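Local coordinates for protein DJ-1 homolog D (Arabidopsis thaliana, PDB 4OGG) that belongs to the DJ-1/PfpI family and joins two copies of that family's alpha/beta fold in a single chain, at residues G38-A41 against G42-C45; Y205-D208 against Y209-K212. All coordinates share one frame; numbering follows the deposited sequence.

Contact 1 of 2, residues G38-A41 against G42-C45; sequences GKKA and GDSC
K40 and D43 close a type II beta turn, K40-A41-G42-D43, that leads the chain into strand 44-51. Two hydrogen bonds hold it. One is the backbone bond of the turn itself, from D43 N to K40 O at 2.9 Å. The other runs from K40 N to D43 OD2, 2.8 Å long and nearly straight at 176°, and it meets the carboxylate from above its plane. Aspartate suits this end of the turn because its short side chain, with CG beside its own backbone N (chi1 -74°), folds back across the turn to the first residue. Glycine suits the third place, where G42 has a phi of 101° and a side chain would press on the carbonyl oxygen of A41.

A charged side chain adds a third hydrogen bond. K39 stretches out beyond CG, reaching past the turn to the start of the strand, where NZ donates to S44 O at 2.8 Å. The same ammonium forms a salt bridge with D11, so it has both a carbonyl and a carboxylate partner. C45 SG lies beside the end of the K39 chain, 4.0 Å from K39 NZ and 4.1 Å from K39 CD, while D43 OD2 approaches K39 CB to 3.7 Å. Neighbouring backbone adds to the frame, with G42 and D43 both bonded to L68. One water bridges the turn, donating to A41 O at 2.8 Å and to D43 OD1 at 3.1 Å.

Contact 2 of 2, residues Y205-D208 against Y209-K212; sequences YMED and YEVK
E207 caps the N-terminus of helix 208-221, its side chain accepting from the backbone of Y209 and E210. The chain bends at chi2 (-78°), which brings OE2 back over the first turn: it takes Y209 N at 2.7 Å, from above the carboxylate plane, and E210 N more weakly at 3.3 Å. Glutamate is long enough to make this return, while its other oxygen, OE1, is hydrogen-bonded to H64 NE2 and H243 N.

Packing is close here. E210 lays its carboxylate across the E207 side chain at about a right angle, E210 CD standing 3.4 Å from E207 CB; the like-charged E207 OE2 and E210 OE1 are 4.1 Å apart. The capped helix start thus carries E210 close to the modified cysteine at position 311, consistent with a place beside the family's characteristic cysteine site. D208 points CG anti to its backbone N (chi1 176°), placing OD2 3.6 Å from Y209 CD1 with carboxylate and ring planes 52° apart; its OD1 turns to H257.

The next bonds along the helix are looser, though all the touching residues are buried: V211 N to E207 O and K212 N to D208 O (3.5 Å) are both weak. Here the side-chain contact is apolar, M206 SD lying 3.7 Å from both V211 CB and CG2. K212 leads away to a salt bridge with E174.

Around this junction, the short, weakly bonded strand at about 206-207 runs parallel to strand 237-244, F259 of strand 259-260 packs on M206 and V211, and helix 15-27 lies against Y209, whose ring stacks on H64 and whose hydroxyl bonds D15.

Contact 1 lies in the first DJ-1/PfpI range and contact 2 in the second. Their centres are 25 Å apart and their nearest atoms about 8 Å, without touching. The two halves repeat a pairing: strand 44-51, entered through contact 1, runs parallel to strand 13-14, as strand 237-244 does to the short strand of contact 2. Both contacts also use nearby parts of the first half: contact 1 reaches D11, F66 and L68, contact 2 D15 and H64. They differ in setting. Contact 1 is a surface turn, whereas contact 2 is buried and borders the modified residue at position 311, S-[(R)-carboxy(hydroxy)methyl]-L-cysteine.

Contact 1 of 2, residues G38-A41 against G42-C45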
# COMPACT_ATOMS: atom_id res chain seq x y z
N GLY C 38 8.72 -25.33 -10.74
CA GLY C 38 8.20 -24.62 -11.89
C GLY C 38 9.00 -23.39 -12.30
O GLY C 38 8.63 -22.70 -13.25
N LYS C 39 10.09 -23.11 -11.59
CA LYS C 39 10.91 -21.95 -11.91
C LYS C 39 12.36 -22.34 -12.12
O LYS C 39 12.81 -23.39 -11.64
CB LYS C 39 10.81 -20.89 -10.80
CG LYS C 39 9.40 -20.36 -10.62
CD LYS C 39 9.34 -19.11 -9.76
CE LYS C 39 7.91 -18.58 -9.71
NZ LYS C 39 7.81 -17.25 -9.04
N LYS C 40 13.10 -21.50 -12.84
CA LYS C 40 14.50 -21.77 -13.14
C LYS C 40 15.40 -20.72 -12.51
O LYS C 40 14.93 -19.66 -12.07
CB LYS C 40 14.72 -21.79 -14.65
CG LYS C 40 13.74 -22.65 -15.42
CD LYS C 40 14.07 -22.66 -16.91
CE LYS C 40 14.08 -21.26 -17.50
NZ LYS C 40 14.36 -21.28 -18.97
N ALA C 41 16.70 -21.00 -12.48
CA ALA C 41 17.67 -20.06 -11.93
C ALA C 41 17.50 -18.74 -12.66
O ALA C 41 17.37 -18.71 -13.89
CB ALA C 41 19.08 -20.59 -12.11
N GLY C 42 17.51 -17.65 -11.90
CA GLY C 42 17.35 -16.34 -12.50
C GLY C 42 15.93 -15.83 -12.32
O GLY C 42 15.71 -14.62 -12.35
N ASP C 43 14.97 -16.74 -12.14
CA ASP C 43 13.58 -16.34 -11.93
C ASP C 43 13.42 -15.77 -10.53
O ASP C 43 14.24 -16.02 -9.65
CB ASP C 43 12.63 -17.53 -12.09
CG ASP C 43 12.45 -17.96 -13.53
OD1 ASP C 43 12.78 -17.16 -14.44
OD2 ASP C 43 11.97 -19.08 -13.75
N SER C 44 12.35 -15.00 -10.33
CA SER C 44 12.11 -14.39 -9.03
C SER C 44 10.83 -14.88 -8.36
O SER C 44 9.90 -15.36 -9.02
CB SER C 44 12.05 -12.87 -9.17
OG SER C 44 11.00 -12.49 -10.04
N CYS C 45 10.81 -14.76 -7.04
CA CYS C 45 9.66 -15.15 -6.23
C CYS C 45 9.26 -13.97 -5.36
O CYS C 45 10.12 -13.34 -4.74
CB CYS C 45 10.01 -16.28 -5.26
SG CYS C 45 10.24 -17.90 -5.95
O HOH W 1 15.65 -17.26 -15.50

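Contact 2 of 2, residues Y205-D208 against Y209-K212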
# COMPACT_ATOMS: atom_id res chain seq x y z
N TYR C 205 13.66 3.61 9.48
CA TYR C 205 13.79 3.36 8.06
C TYR C 205 15.14 2.86 7.57
O TYR C 205 15.53 3.11 6.43
CB TYR C 205 13.35 4.61 7.28
CG TYR C 205 11.94 5.00 7.64
CD1 TYR C 205 10.86 4.18 7.32
CD2 TYR C 205 11.68 6.16 8.37
CE1 TYR C 205 9.56 4.50 7.71
CE2 TYR C 205 10.40 6.49 8.76
CZ TYR C 205 9.34 5.66 8.43
OH TYR C 205 8.07 6.00 8.82
N MET C 206 15.86 2.15 8.43
CA MET C 206 17.11 1.55 8.00
C MET C 206 16.61 0.43 7.08
O MET C 206 15.44 0.04 7.18
CB MET C 206 17.88 0.99 9.21
CG MET C 206 17.07 0.08 10.10
SD MET C 206 17.95 -0.27 11.64
CE MET C 206 16.56 -0.53 12.74
N GLU C 207 17.45 -0.07 6.18
CA GLU C 207 17.01 -1.11 5.26
C GLU C 207 16.72 -2.43 5.98
O GLU C 207 17.53 -2.91 6.78
CB GLU C 207 18.05 -1.32 4.15
CG GLU C 207 17.44 -1.61 2.77
CD GLU C 207 16.95 -3.04 2.60
OE1 GLU C 207 16.08 -3.28 1.73
OE2 GLU C 207 17.44 -3.93 3.32
N ASP C 208 15.55 -2.98 5.69
CA ASP C 208 15.02 -4.22 6.25
C ASP C 208 16.02 -5.38 6.34
O ASP C 208 16.20 -5.97 7.41
CB ASP C 208 13.79 -4.62 5.41
CG ASP C 208 13.19 -5.95 5.80
OD1 ASP C 208 12.29 -5.98 6.68
OD2 ASP C 208 13.60 -6.97 5.21
N TYR C 209 16.66 -5.72 5.23
CA TYR C 209 17.64 -6.81 5.23
C TYR C 209 18.93 -6.42 5.94
O TYR C 209 19.52 -7.21 6.68
CB TYR C 209 18.06 -7.19 3.81
CG TYR C 209 17.11 -8.00 2.97
CD1 TYR C 209 16.17 -8.87 3.53
CD2 TYR C 209 17.24 -7.98 1.58
CE1 TYR C 209 15.39 -9.70 2.72
CE2 TYR C 209 16.48 -8.79 0.78
CZ TYR C 209 15.56 -9.65 1.34
OH TYR C 209 14.84 -10.46 0.50
N GLU C 210 19.39 -5.20 5.68
CA GLU C 210 20.66 -4.71 6.22
C GLU C 210 20.79 -4.65 7.72
O GLU C 210 21.91 -4.62 8.24
CB GLU C 210 20.99 -3.38 5.55
CG GLU C 210 21.03 -3.56 4.05
CD GLU C 210 21.20 -2.27 3.28
OE1 GLU C 210 21.00 -2.31 2.05
OE2 GLU C 210 21.54 -1.24 3.90
N VAL C 211 19.67 -4.63 8.43
CA VAL C 211 19.75 -4.65 9.88
C VAL C 211 19.57 -6.10 10.35
O VAL C 211 20.40 -6.62 11.10
CB VAL C 211 18.67 -3.76 10.56
CG1 VAL C 211 17.28 -4.15 10.08
CG2 VAL C 211 18.77 -3.89 12.08
N LYS C 212 18.53 -6.76 9.86
CA LYS C 212 18.22 -8.12 10.29
C LYS C 212 19.24 -9.19 9.93
O LYS C 212 19.60 -10.01 10.77
CB LYS C 212 16.85 -8.55 9.76
CG LYS C 212 16.20 -9.66 10.59
CD LYS C 212 15.68 -9.12 11.92
CE LYS C 212 14.82 -10.15 12.65
NZ LYS C 212 14.22 -9.61 13.91